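Local structure of alpha-fucosidase GH29 (Fusarium graminearum, 4PSR) at residues L295-W300 with T526-E531; D331-N336 with Y374-W379; E22-A27 with E266-Y271; A550-G555 with G575-I580. The protein probably hydrolyses alpha-1,6-linked L-fucose from the core N-acetylglucosamine of glycoproteins, acting as a family 29 alpha-L-fucosidase. All coordinates share one frame; numbering follows the deposited sequence. Where two conformers were deposited one is given.

Interaction 1 (L295-W300 with T526-E531); sequences LVRPYW and TVFLTE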
# COMPACT_ATOMS: atom_id res chain seq x y z
N LEU A 295 -11.58 -0.66 -8.42
CA LEU A 295 -10.44 -1.40 -8.96
C LEU A 295 -9.62 -0.50 -9.87
O LEU A 295 -10.10 -0.04 -10.91
CB LEU A 295 -10.96 -2.62 -9.74
CG LEU A 295 -9.97 -3.74 -10.09
CD1 LEU A 295 -10.72 -5.02 -10.51
CD2 LEU A 295 -9.02 -3.34 -11.18
N VAL A 296 -8.38 -0.26 -9.46
CA VAL A 296 -7.48 0.65 -10.17
C VAL A 296 -6.36 -0.11 -10.88
O VAL A 296 -5.80 -1.06 -10.33
CB VAL A 296 -6.88 1.63 -9.13
CG1 VAL A 296 -5.71 2.44 -9.67
CG2 VAL A 296 -7.97 2.56 -8.59
N ARG A 297 -6.04 0.33 -12.09
CA ARG A 297 -4.89 -0.19 -12.83
C ARG A 297 -4.10 1.03 -13.32
O ARG A 297 -4.70 2.05 -13.70
CB ARG A 297 -5.33 -1.04 -14.02
CG ARG A 297 -6.22 -2.23 -13.60
CD ARG A 297 -6.59 -3.12 -14.76
NE ARG A 297 -7.33 -4.30 -14.34
CZ ARG A 297 -6.77 -5.38 -13.80
NH1 ARG A 297 -5.45 -5.44 -13.63
NH2 ARG A 297 -7.54 -6.39 -13.43
N PRO A 298 -2.76 0.93 -13.35
CA PRO A 298 -1.98 -0.28 -13.08
C PRO A 298 -1.81 -0.56 -11.59
O PRO A 298 -2.29 0.18 -10.72
CB PRO A 298 -0.63 0.02 -13.73
CG PRO A 298 -0.51 1.50 -13.59
CD PRO A 298 -1.89 2.03 -13.80
N TYR A 299 -1.09 -1.65 -11.34
CA TYR A 299 -0.85 -2.14 -9.96
C TYR A 299 -0.39 -1.02 -9.04
O TYR A 299 0.49 -0.23 -9.40
CB TYR A 299 0.21 -3.26 -10.00
CG TYR A 299 0.00 -4.26 -8.88
CD1 TYR A 299 -0.80 -5.38 -9.05
CD2 TYR A 299 0.56 -4.03 -7.61
CE1 TYR A 299 -1.04 -6.25 -8.01
CE2 TYR A 299 0.33 -4.92 -6.56
CZ TYR A 299 -0.48 -6.00 -6.78
OH TYR A 299 -0.76 -6.87 -5.78
N TRP A 300 -0.96 -0.96 -7.85
CA TRP A 300 -0.75 0.13 -6.89
C TRP A 300 -0.57 -0.46 -5.48
O TRP A 300 -0.65 -1.70 -5.28
CB TRP A 300 -1.95 1.12 -6.94
CG TRP A 300 -3.24 0.41 -6.76
CD1 TRP A 300 -3.97 -0.18 -7.74
CD2 TRP A 300 -3.91 0.11 -5.53
NE1 TRP A 300 -5.06 -0.83 -7.19
CE2 TRP A 300 -5.03 -0.69 -5.83
CE3 TRP A 300 -3.65 0.42 -4.19
CZ2 TRP A 300 -5.90 -1.16 -4.85
CZ3 TRP A 300 -4.52 -0.06 -3.21
CH2 TRP A 300 -5.63 -0.85 -3.56
N THR A 526 -5.52 2.87 -22.25
CA THR A 526 -4.80 1.75 -22.86
C THR A 526 -4.06 0.93 -21.81
O THR A 526 -4.03 -0.29 -21.86
CB THR A 526 -3.78 2.26 -23.90
OG1 THR A 526 -4.46 2.68 -25.09
CG2 THR A 526 -2.76 1.20 -24.27
N VAL A 527 -3.47 1.60 -20.82
CA VAL A 527 -2.76 0.88 -19.77
C VAL A 527 -3.72 -0.01 -18.98
O VAL A 527 -3.41 -1.17 -18.72
CB VAL A 527 -2.06 1.86 -18.82
CG1 VAL A 527 -1.52 1.16 -17.59
CG2 VAL A 527 -0.90 2.57 -19.55
N PHE A 528 -4.89 0.52 -18.63
CA PHE A 528 -5.87 -0.27 -17.90
C PHE A 528 -6.25 -1.51 -18.68
O PHE A 528 -6.20 -2.61 -18.16
CB PHE A 528 -7.13 0.57 -17.58
CG PHE A 528 -8.13 -0.16 -16.72
CD1 PHE A 528 -8.90 -1.19 -17.25
CD2 PHE A 528 -8.34 0.21 -15.39
CE1 PHE A 528 -9.80 -1.87 -16.45
CE2 PHE A 528 -9.23 -0.47 -14.60
CZ PHE A 528 -9.97 -1.49 -15.13
N LEU A 529 -6.64 -1.34 -19.93
CA LEU A 529 -7.20 -2.44 -20.70
C LEU A 529 -6.12 -3.49 -20.95
O LEU A 529 -6.38 -4.71 -20.82
CB LEU A 529 -7.83 -1.90 -21.99
CG LEU A 529 -9.07 -1.03 -21.79
CD1 LEU A 529 -9.32 -0.12 -23.02
CD2 LEU A 529 -10.29 -1.87 -21.42
N THR A 530 -4.91 -3.04 -21.25
CA THR A 530 -3.79 -3.93 -21.46
C THR A 530 -3.54 -4.75 -20.21
O THR A 530 -3.41 -5.98 -20.26
CB THR A 530 -2.53 -3.15 -21.86
OG1 THR A 530 -2.77 -2.47 -23.10
CG2 THR A 530 -1.33 -4.07 -22.03
N GLU A 531 -3.44 -4.09 -19.05
CA GLU A 531 -3.15 -4.84 -17.82
C GLU A 531 -4.28 -5.81 -17.46
O GLU A 531 -4.03 -6.88 -16.88
CB GLU A 531 -2.87 -3.89 -16.65
CG GLU A 531 -2.18 -4.61 -15.46
CD GLU A 531 -2.16 -3.77 -14.21
OE1 GLU A 531 -3.25 -3.50 -13.67
OE2 GLU A 531 -1.07 -3.36 -13.76
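Arg297 and Glu531 carry the charged part of this contact, which ties the loop leading into barrel strand 300-305 to helix 526-532. NH1 of Arg297 donates to OE1 of Glu531 over 2.9 Å. The oxygen lies close to the guanidinium plane, but NH1 meets its anti side from 30° out of the carboxylate plane; with the two groups nearly perpendicular, this is a one-nitrogen bridge and not a side-on pair. The other oxygen, OE2 of Glu531, receives the backbone N of Tyr299 on its syn lone pair at 3.0 Å. A drawn-out chain (CG opposite the backbone N, chi1 -164°) takes the carboxylate that far. Each oxygen has a further partner: Asn336 ND2 at OE1 and Arg25 NH1 at OE2.

The aromatic component is a CH-pi contact. CD of Arg297 stands 3.6 Å from the centroid of the Phe528 ring, only 3° off its normal, whereas the guanidinium rises away above the ring, upright to it, and makes at most a weak, long cation-pi interaction.

Apolar contact is modest: CD of Pro298, which follows a cis peptide bond, rests 3.9 Å from CG1 of Val527. Arg297 and Pro298 also touch an N-acetylglucosamine of an attached glycan.

Four donors, two of them from arginines, would favour an ionised Glu531 carboxylate and restrict its rotation, making it a polar tie between loop and helix.

Interaction 2 (D331-N336 with Y374-W379); sequences DRVSKN and YDTRAW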
# COMPACT_ATOMS: atom_id res chain seq x y z
N ASP A 331 -9.81 -6.49 0.69
CA ASP A 331 -10.31 -5.42 -0.13
C ASP A 331 -9.23 -4.85 -1.04
O ASP A 331 -9.44 -4.72 -2.24
CB ASP A 331 -10.93 -4.35 0.76
CG ASP A 331 -11.68 -3.30 -0.03
OD1 ASP A 331 -12.81 -3.59 -0.49
OD2 ASP A 331 -11.19 -2.15 -0.16
N ARG A 332 -8.07 -4.51 -0.49
CA ARG A 332 -7.02 -3.91 -1.31
C ARG A 332 -6.54 -4.87 -2.39
O ARG A 332 -6.34 -4.48 -3.54
CB ARG A 332 -5.80 -3.45 -0.49
CG ARG A 332 -6.06 -2.51 0.72
CD ARG A 332 -6.99 -1.35 0.42
NE ARG A 332 -8.36 -1.50 0.91
CZ ARG A 332 -8.78 -1.24 2.14
NH1 ARG A 332 -10.07 -1.42 2.44
NH2 ARG A 332 -7.92 -0.86 3.09
N VAL A 333 -6.35 -6.13 -2.02
CA VAL A 333 -5.84 -7.11 -2.96
C VAL A 333 -6.84 -7.33 -4.10
O VAL A 333 -6.44 -7.48 -5.25
CB VAL A 333 -5.48 -8.40 -2.24
CG1 VAL A 333 -5.24 -9.53 -3.20
CG2 VAL A 333 -4.28 -8.20 -1.31
N SER A 334 -8.13 -7.34 -3.77
CA SER A 334 -9.17 -7.53 -4.78
C SER A 334 -9.23 -6.37 -5.78
O SER A 334 -9.73 -6.52 -6.91
CB SER A 334 -10.55 -7.70 -4.12
OG SER A 334 -11.10 -6.48 -3.65
N LYS A 335 -8.76 -5.19 -5.38
CA LYS A 335 -8.79 -3.98 -6.22
C LYS A 335 -7.47 -3.73 -6.95
O LYS A 335 -7.30 -2.64 -7.50
CB LYS A 335 -9.17 -2.78 -5.35
CG LYS A 335 -10.60 -2.75 -4.87
CD LYS A 335 -10.77 -1.72 -3.78
CE LYS A 335 -12.24 -1.54 -3.36
NZ LYS A 335 -12.33 -0.64 -2.16
N ASN A 336 -6.59 -4.73 -6.96
CA ASN A 336 -5.33 -4.75 -7.75
C ASN A 336 -4.19 -4.02 -7.06
O ASN A 336 -3.31 -3.45 -7.73
CB ASN A 336 -5.56 -4.24 -9.18
CG ASN A 336 -4.42 -4.53 -10.12
OD1 ASN A 336 -3.89 -5.64 -10.19
ND2 ASN A 336 -4.05 -3.52 -10.91
N TYR A 374 -1.80 -14.70 -1.75
CA TYR A 374 -0.50 -14.68 -2.40
C TYR A 374 -0.59 -15.21 -3.81
O TYR A 374 -1.34 -16.16 -4.09
CB TYR A 374 0.47 -15.54 -1.65
CG TYR A 374 0.63 -15.20 -0.18
CD1 TYR A 374 1.19 -14.00 0.24
CD2 TYR A 374 0.33 -16.15 0.79
CE1 TYR A 374 1.39 -13.74 1.60
CE2 TYR A 374 0.51 -15.91 2.13
CZ TYR A 374 1.07 -14.72 2.54
OH TYR A 374 1.28 -14.50 3.87
N ASP A 375 0.18 -14.59 -4.69
CA ASP A 375 0.35 -15.10 -6.06
C ASP A 375 -0.91 -15.01 -6.91
O ASP A 375 -0.92 -15.50 -8.02
CB ASP A 375 0.86 -16.57 -6.07
CG ASP A 375 2.14 -16.76 -5.30
OD1 ASP A 375 2.88 -15.81 -5.03
OD2 ASP A 375 2.39 -17.92 -4.90
N THR A 376 -1.96 -14.36 -6.42
CA THR A 376 -3.19 -14.17 -7.19
C THR A 376 -3.18 -12.81 -7.88
O THR A 376 -2.28 -12.00 -7.67
CB THR A 376 -4.48 -14.25 -6.31
OG1 THR A 376 -4.56 -13.12 -5.42
CG2 THR A 376 -4.57 -15.55 -5.52
N ARG A 377 -4.15 -12.58 -8.74
CA ARG A 377 -4.37 -11.29 -9.36
C ARG A 377 -5.85 -10.94 -9.23
O ARG A 377 -6.73 -11.80 -9.06
CB ARG A 377 -3.99 -11.35 -10.84
CG ARG A 377 -2.52 -11.64 -11.14
CD ARG A 377 -1.63 -10.50 -10.67
NE ARG A 377 -0.21 -10.73 -10.97
CZ ARG A 377 0.65 -11.35 -10.16
NH1 ARG A 377 0.31 -11.80 -8.97
NH2 ARG A 377 1.91 -11.52 -10.54
N ALA A 378 -6.14 -9.65 -9.35
CA ALA A 378 -7.49 -9.18 -9.31
C ALA A 378 -8.29 -9.73 -10.48
O ALA A 378 -7.74 -10.00 -11.57
CB ALA A 378 -7.47 -7.64 -9.37
N TRP A 379 -9.58 -9.90 -10.26
CA TRP A 379 -10.52 -10.24 -11.32
C TRP A 379 -10.86 -8.93 -12.05
O TRP A 379 -10.13 -7.97 -11.89
CB TRP A 379 -11.76 -10.88 -10.71
CG TRP A 379 -12.61 -11.67 -11.66
CD1 TRP A 379 -12.20 -12.31 -12.79
CD2 TRP A 379 -14.01 -11.93 -11.53
NE1 TRP A 379 -13.28 -12.96 -13.38
CE2 TRP A 379 -14.40 -12.72 -12.64
CE3 TRP A 379 -14.98 -11.54 -10.61
CZ2 TRP A 379 -15.70 -13.15 -12.82
CZ3 TRP A 379 -16.29 -11.99 -10.79
CH2 TRP A 379 -16.63 -12.78 -11.90
O HOH W 1 -10.69 -8.87 -7.91
O HOH W 2 -3.84 -7.99 -8.75
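Among the flat groups, the carboxamide of Asn336 borders Ala378, with OD1 of Asn336 4.2 Å from CB of Ala378; its ND2 turns to Glu531 OE1 and Val296 O. CG of Asn336 lies opposite the backbone N (chi1 -167°), which directs the carboxamide there. The guanidinium of Arg377 brings NH1 to Thr376 O at 2.9 Å. That oxygen is near the guanidinium plane, while the donor stands 51° out of the carbonyl plane. At the edge of the Arg332 guanidinium is Asp331 OD2, which also accepts from Lys335 NZ; the arginine has two conformers, so its share in this salt-bridge network is less certain.

Ala378 is the centre of the direct contact. Its CB fits against the turn that closes the helix, 3.5 Å from Ser334 O, and the backbone course alone sets Asn336 CB 3.9 Å from the same Ala378 CB. Positive phi at Asn336 (83°) and the bonds Asn336 N to Val333 O and Gly337 N to Arg332 O mark a Schellman motif, with Asn336 as the C-prime residue.

Polar linkage across the contact runs through two waters. One accepts from Ala378 N at 2.9 Å and donates to Asn336 OD1 at 2.8 Å; the second accepts from Trp379 N and also bonds Ser334 O.

The loop 374-379, which follows helix 353-369, is thus laid across the C-terminal end of helix 322-334. Val333 and Thr376 both touch Thr408 of strand 405-409, Asn336 packs on Trp300 of strand 300-305, and Arg377 reaches helix 22-27 by salt bridges to Glu22 and Asp26.

Interaction 3 (E22-A27 with E266-Y271); sequences EWYRDA and EVVTTY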
# COMPACT_ATOMS: atom_id res chain seq x y z
N GLU A 22 6.70 -8.94 -11.01
CA GLU A 22 5.82 -10.04 -10.61
C GLU A 22 5.96 -10.42 -9.14
O GLU A 22 4.92 -10.68 -8.50
CB GLU A 22 6.02 -11.26 -11.52
CG GLU A 22 5.72 -10.97 -12.97
CD GLU A 22 4.32 -10.47 -13.19
OE1 GLU A 22 3.35 -11.19 -12.90
OE2 GLU A 22 4.15 -9.35 -13.71
N TRP A 23 7.16 -10.42 -8.57
CA TRP A 23 7.28 -10.81 -7.16
C TRP A 23 6.49 -9.85 -6.25
O TRP A 23 5.94 -10.27 -5.21
CB TRP A 23 8.73 -10.90 -6.67
CG TRP A 23 9.45 -9.57 -6.53
CD1 TRP A 23 10.36 -9.04 -7.40
CD2 TRP A 23 9.38 -8.66 -5.42
NE1 TRP A 23 10.83 -7.84 -6.92
CE2 TRP A 23 10.23 -7.57 -5.72
CE3 TRP A 23 8.65 -8.62 -4.23
CZ2 TRP A 23 10.38 -6.49 -4.86
CZ3 TRP A 23 8.81 -7.53 -3.38
CH2 TRP A 23 9.67 -6.48 -3.70
N TYR A 24 6.45 -8.57 -6.63
CA TYR A 24 5.77 -7.56 -5.83
C TYR A 24 4.26 -7.70 -5.96
O TYR A 24 3.53 -7.59 -4.98
CB TYR A 24 6.28 -6.17 -6.22
CG TYR A 24 5.59 -4.97 -5.57
CD1 TYR A 24 4.57 -4.31 -6.23
CD2 TYR A 24 5.96 -4.52 -4.32
CE1 TYR A 24 3.96 -3.21 -5.68
CE2 TYR A 24 5.36 -3.41 -3.75
CZ TYR A 24 4.36 -2.77 -4.44
OH TYR A 24 3.72 -1.66 -3.92
N ARG A 25 3.78 -8.01 -7.15
CA ARG A 25 2.36 -8.30 -7.35
C ARG A 25 1.94 -9.57 -6.61
O ARG A 25 0.79 -9.67 -6.14
CB ARG A 25 2.02 -8.42 -8.83
CG ARG A 25 2.39 -7.21 -9.68
CD ARG A 25 2.00 -7.37 -11.14
NE ARG A 25 2.52 -6.26 -11.94
CZ ARG A 25 1.80 -5.49 -12.75
NH1 ARG A 25 0.51 -5.67 -12.94
NH2 ARG A 25 2.44 -4.52 -13.38
N ASP A 26 2.86 -10.52 -6.48
CA ASP A 26 2.55 -11.75 -5.79
C ASP A 26 2.50 -11.57 -4.28
O ASP A 26 1.90 -12.39 -3.57
CB ASP A 26 3.64 -12.79 -6.08
CG ASP A 26 3.62 -13.33 -7.51
OD1 ASP A 26 2.61 -13.16 -8.24
OD2 ASP A 26 4.66 -13.92 -7.88
N ALA A 27 3.20 -10.56 -3.77
CA ALA A 27 3.48 -10.45 -2.35
C ALA A 27 2.28 -10.11 -1.48
O ALA A 27 2.13 -10.70 -0.41
CB ALA A 27 4.59 -9.45 -2.11
N GLU A 266 14.96 -7.05 -9.17
CA GLU A 266 13.88 -6.20 -9.66
C GLU A 266 13.41 -5.35 -8.50
O GLU A 266 12.78 -5.85 -7.57
CB GLU A 266 12.73 -7.04 -10.18
CG GLU A 266 13.07 -7.89 -11.38
CD GLU A 266 11.97 -8.87 -11.65
OE1 GLU A 266 11.27 -8.74 -12.67
OE2 GLU A 266 11.77 -9.76 -10.79
N VAL A 267 13.73 -4.06 -8.54
CA VAL A 267 13.47 -3.16 -7.43
C VAL A 267 12.24 -2.33 -7.71
O VAL A 267 11.79 -2.19 -8.85
CB VAL A 267 14.68 -2.25 -7.08
CG1 VAL A 267 15.87 -3.12 -6.74
CG2 VAL A 267 15.00 -1.23 -8.22
N VAL A 268 11.67 -1.78 -6.64
CA VAL A 268 10.45 -0.99 -6.70
C VAL A 268 10.63 0.30 -5.95
O VAL A 268 11.23 0.33 -4.88
CB VAL A 268 9.29 -1.76 -6.04
CG1 VAL A 268 8.00 -0.94 -5.99
CG2 VAL A 268 9.06 -3.07 -6.76
N THR A 269 10.11 1.41 -6.49
CA THR A 269 9.96 2.60 -5.67
C THR A 269 8.51 3.09 -5.70
O THR A 269 7.82 2.98 -6.73
CB THR A 269 10.96 3.72 -6.07
OG1 THR A 269 11.02 4.72 -5.05
CG2 THR A 269 10.61 4.36 -7.41
N THR A 270 8.02 3.52 -4.55
CA THR A 270 6.65 4.00 -4.40
C THR A 270 6.65 5.50 -4.07
O THR A 270 7.65 6.06 -3.59
CB THR A 270 5.84 3.23 -3.29
OG1 THR A 270 6.31 3.63 -2.00
CG2 THR A 270 5.94 1.72 -3.42
N TYR A 271 5.54 6.15 -4.36
CA TYR A 271 5.40 7.58 -4.05
C TYR A 271 3.91 7.83 -3.82
O TYR A 271 3.08 7.03 -4.28
CB TYR A 271 6.00 8.48 -5.15
CG TYR A 271 5.18 8.47 -6.41
CD1 TYR A 271 4.99 7.30 -7.15
CD2 TYR A 271 4.55 9.64 -6.84
CE1 TYR A 271 4.19 7.29 -8.25
CE2 TYR A 271 3.75 9.64 -7.95
CZ TYR A 271 3.57 8.47 -8.66
OH TYR A 271 2.73 8.48 -9.77
O HOH W 3 8.74 -9.20 -13.13
O HOH W 4 9.39 -10.93 -10.23
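Trp23 places CG between its backbone N and carbonyl carbon (chi1 71°), folding the indole back over the Tyr24 CB and presenting its pyrrole edge to Glu266. Tyr24 takes the other course, with CG opposite the backbone N (chi1 174°), and projects its ring toward Val268. NE1 of Trp23 donates to Glu266 O over 2.9 Å; the carbonyl oxygen is in the indole plane and the N-H...O angle is 157°. CG2 of Val268 fits between the two aromatic residues, 4.1 Å from both Trp23 CZ2 and Tyr24 CG, while its CG1 lies over one face of the tyrosine ring toward the rim.

In the TIM barrel, helix 22-27 precedes the first strand and lies across the N-terminal end of the barrel. Val268 and Thr270 point inward there, toward Ile222 or Trp224 and Val284 of the flanking strands, and Tyr24 reaches into the bottom of the barrel, where its OH bonds Gln301 OE1.

Toward the surface, two waters join the Glu266 carboxylate to the start of the helix. One accepts from Glu22 N at 3.0 Å and donates to Glu266 OE1 at 2.6 Å. The other accepts from Trp23 N and donates to Glu266 OE2 at 2.7 Å.

Interaction 4 (A550-G555 with G575-I580); sequences ATLFSG and GSVGSI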
# COMPACT_ATOMS: atom_id res chain seq x y z
N ALA A 550 -21.35 3.46 -23.82
CA ALA A 550 -19.89 3.42 -23.86
C ALA A 550 -19.40 4.34 -24.95
O ALA A 550 -19.95 4.32 -26.06
CB ALA A 550 -19.38 2.00 -24.09
N THR A 551 -18.38 5.13 -24.66
CA THR A 551 -17.76 6.00 -25.64
C THR A 551 -16.36 5.48 -25.90
O THR A 551 -15.54 5.35 -24.98
CB THR A 551 -17.75 7.44 -25.13
OG1 THR A 551 -19.09 7.81 -24.81
CG2 THR A 551 -17.20 8.39 -26.16
N LEU A 552 -16.10 5.12 -27.16
CA LEU A 552 -14.81 4.59 -27.57
C LEU A 552 -13.98 5.71 -28.12
O LEU A 552 -14.48 6.51 -28.91
CB LEU A 552 -14.97 3.57 -28.71
CG LEU A 552 -15.96 2.44 -28.50
CD1 LEU A 552 -15.99 1.51 -29.73
CD2 LEU A 552 -15.57 1.67 -27.29
N PHE A 553 -12.72 5.78 -27.71
CA PHE A 553 -11.78 6.77 -28.21
C PHE A 553 -10.63 6.11 -28.95
O PHE A 553 -10.14 5.06 -28.53
CB PHE A 553 -11.17 7.57 -27.05
CG PHE A 553 -12.11 8.53 -26.42
CD1 PHE A 553 -12.96 8.12 -25.40
CD2 PHE A 553 -12.14 9.86 -26.81
CE1 PHE A 553 -13.82 9.01 -24.80
CE2 PHE A 553 -13.01 10.75 -26.21
CZ PHE A 553 -13.85 10.32 -25.21
N SER A 554 -10.13 6.73 -30.02
CA SER A 554 -8.98 6.17 -30.73
C SER A 554 -7.67 6.30 -29.96
O SER A 554 -6.78 5.47 -30.09
CB SER A 554 -8.83 6.81 -32.12
OG SER A 554 -8.78 8.22 -32.05
N GLY A 555 -7.56 7.35 -29.16
CA GLY A 555 -6.34 7.66 -28.46
C GLY A 555 -6.13 6.82 -27.21
O GLY A 555 -7.05 6.16 -26.72
N GLY A 575 -7.93 -2.49 -34.14
CA GLY A 575 -7.05 -1.33 -34.09
C GLY A 575 -7.72 0.03 -33.97
O GLY A 575 -7.04 1.05 -34.07
N SER A 576 -9.03 0.07 -33.74
CA SER A 576 -9.77 1.34 -33.71
C SER A 576 -9.94 1.94 -32.31
O SER A 576 -10.28 3.12 -32.19
CB SER A 576 -11.15 1.17 -34.31
OG SER A 576 -11.96 0.30 -33.53
N VAL A 577 -9.75 1.14 -31.26
CA VAL A 577 -9.97 1.63 -29.89
C VAL A 577 -8.66 1.76 -29.14
O VAL A 577 -7.84 0.86 -29.17
CB VAL A 577 -10.84 0.68 -29.08
CG1 VAL A 577 -11.09 1.27 -27.68
CG2 VAL A 577 -12.15 0.43 -29.78
N GLY A 578 -8.49 2.88 -28.43
CA GLY A 578 -7.38 3.05 -27.50
C GLY A 578 -7.83 3.18 -26.05
O GLY A 578 -7.07 2.88 -25.13
N SER A 579 -9.04 3.66 -25.84
CA SER A 579 -9.55 3.94 -24.50
C SER A 579 -11.07 4.02 -24.52
O SER A 579 -11.68 4.25 -25.58
CB SER A 579 -8.91 5.21 -23.91
OG SER A 579 -9.02 6.33 -24.78
N ILE A 580 -11.70 3.82 -23.37
CA ILE A 580 -13.16 3.72 -23.28
C ILE A 580 -13.70 4.42 -22.04
O ILE A 580 -13.11 4.29 -20.96
CB ILE A 580 -13.62 2.23 -23.24
CG1 ILE A 580 -13.10 1.46 -24.46
CG2 ILE A 580 -15.15 2.14 -23.11
CD1 ILE A 580 -13.28 -0.06 -24.37
O HOH W 5 -6.86 3.37 -32.05
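Leu552 and Ile580 run alongside each other in the same direction, with Leu552 CD2 3.8 Å from Ile580 CG1. Val577, just before the second strand, adds its CG2 at 4.0 Å from Leu552 CD1, and the Ala550 methyl approaches the CG2 branch of Ile580. These residues form the apolar side of an antiparallel strand pair, 548-553 with 579-584, that ends in a classic beta bulge. Ala550 also touches Ile542 and Val544 of a strand from another antiparallel sheet, so this side is packed between two sheets of the C-terminal beta region.

Leu552 and Ile580 are a non-hydrogen-bonded pair; next to them Phe553 and Ser579 are a hydrogen-bonded one, with side chains on the opposite face. Phe553 N donates to Ser579 O at 2.8 Å and 167°. In return, Phe553 O accepts twice, from Gly578 N at 2.7 Å in the carbonyl plane and from Ser579 N at a longer 3.2 Å. Two residues facing one define the bulge. Thr551 and Phe553 also touch a mannose of an attached glycan.

Beyond the bulge the chains part and polar groups take over. Ser579 OG donates to Gly555 O at 2.8 Å, from 39° above the carbonyl plane. Its chi1 of 52° sets OG between the backbone N and the carbonyl carbon and brings it beside Phe553 CB; Phe558 N is a second partner. At the outer edge a single water donates to both Ser554 O at 2.9 Å and Gly575 O at 3.1 Å.

Interactions 1, 2 and 3 touch one another through side-chain polar groups, whereas interaction 4 adjoins interaction 1 alone. Interaction 3 lies in the barrel itself and interaction 2 at the end of a barrel helix; both are largely buried, and both use waters that link backbone groups to one another or to side-chain carboxamide or carboxylate oxygens. Interaction 1 is partly buried and relies on charge and a CH-pi contact to join barrel loop to C-terminal helix. Interaction 4 is peripheral in the chain but mostly buried locally, and is held by backbone sheet pairing over an apolar face; it meets interaction 1 where Thr526 OG1 lies 2.6 Å from Gly578 O.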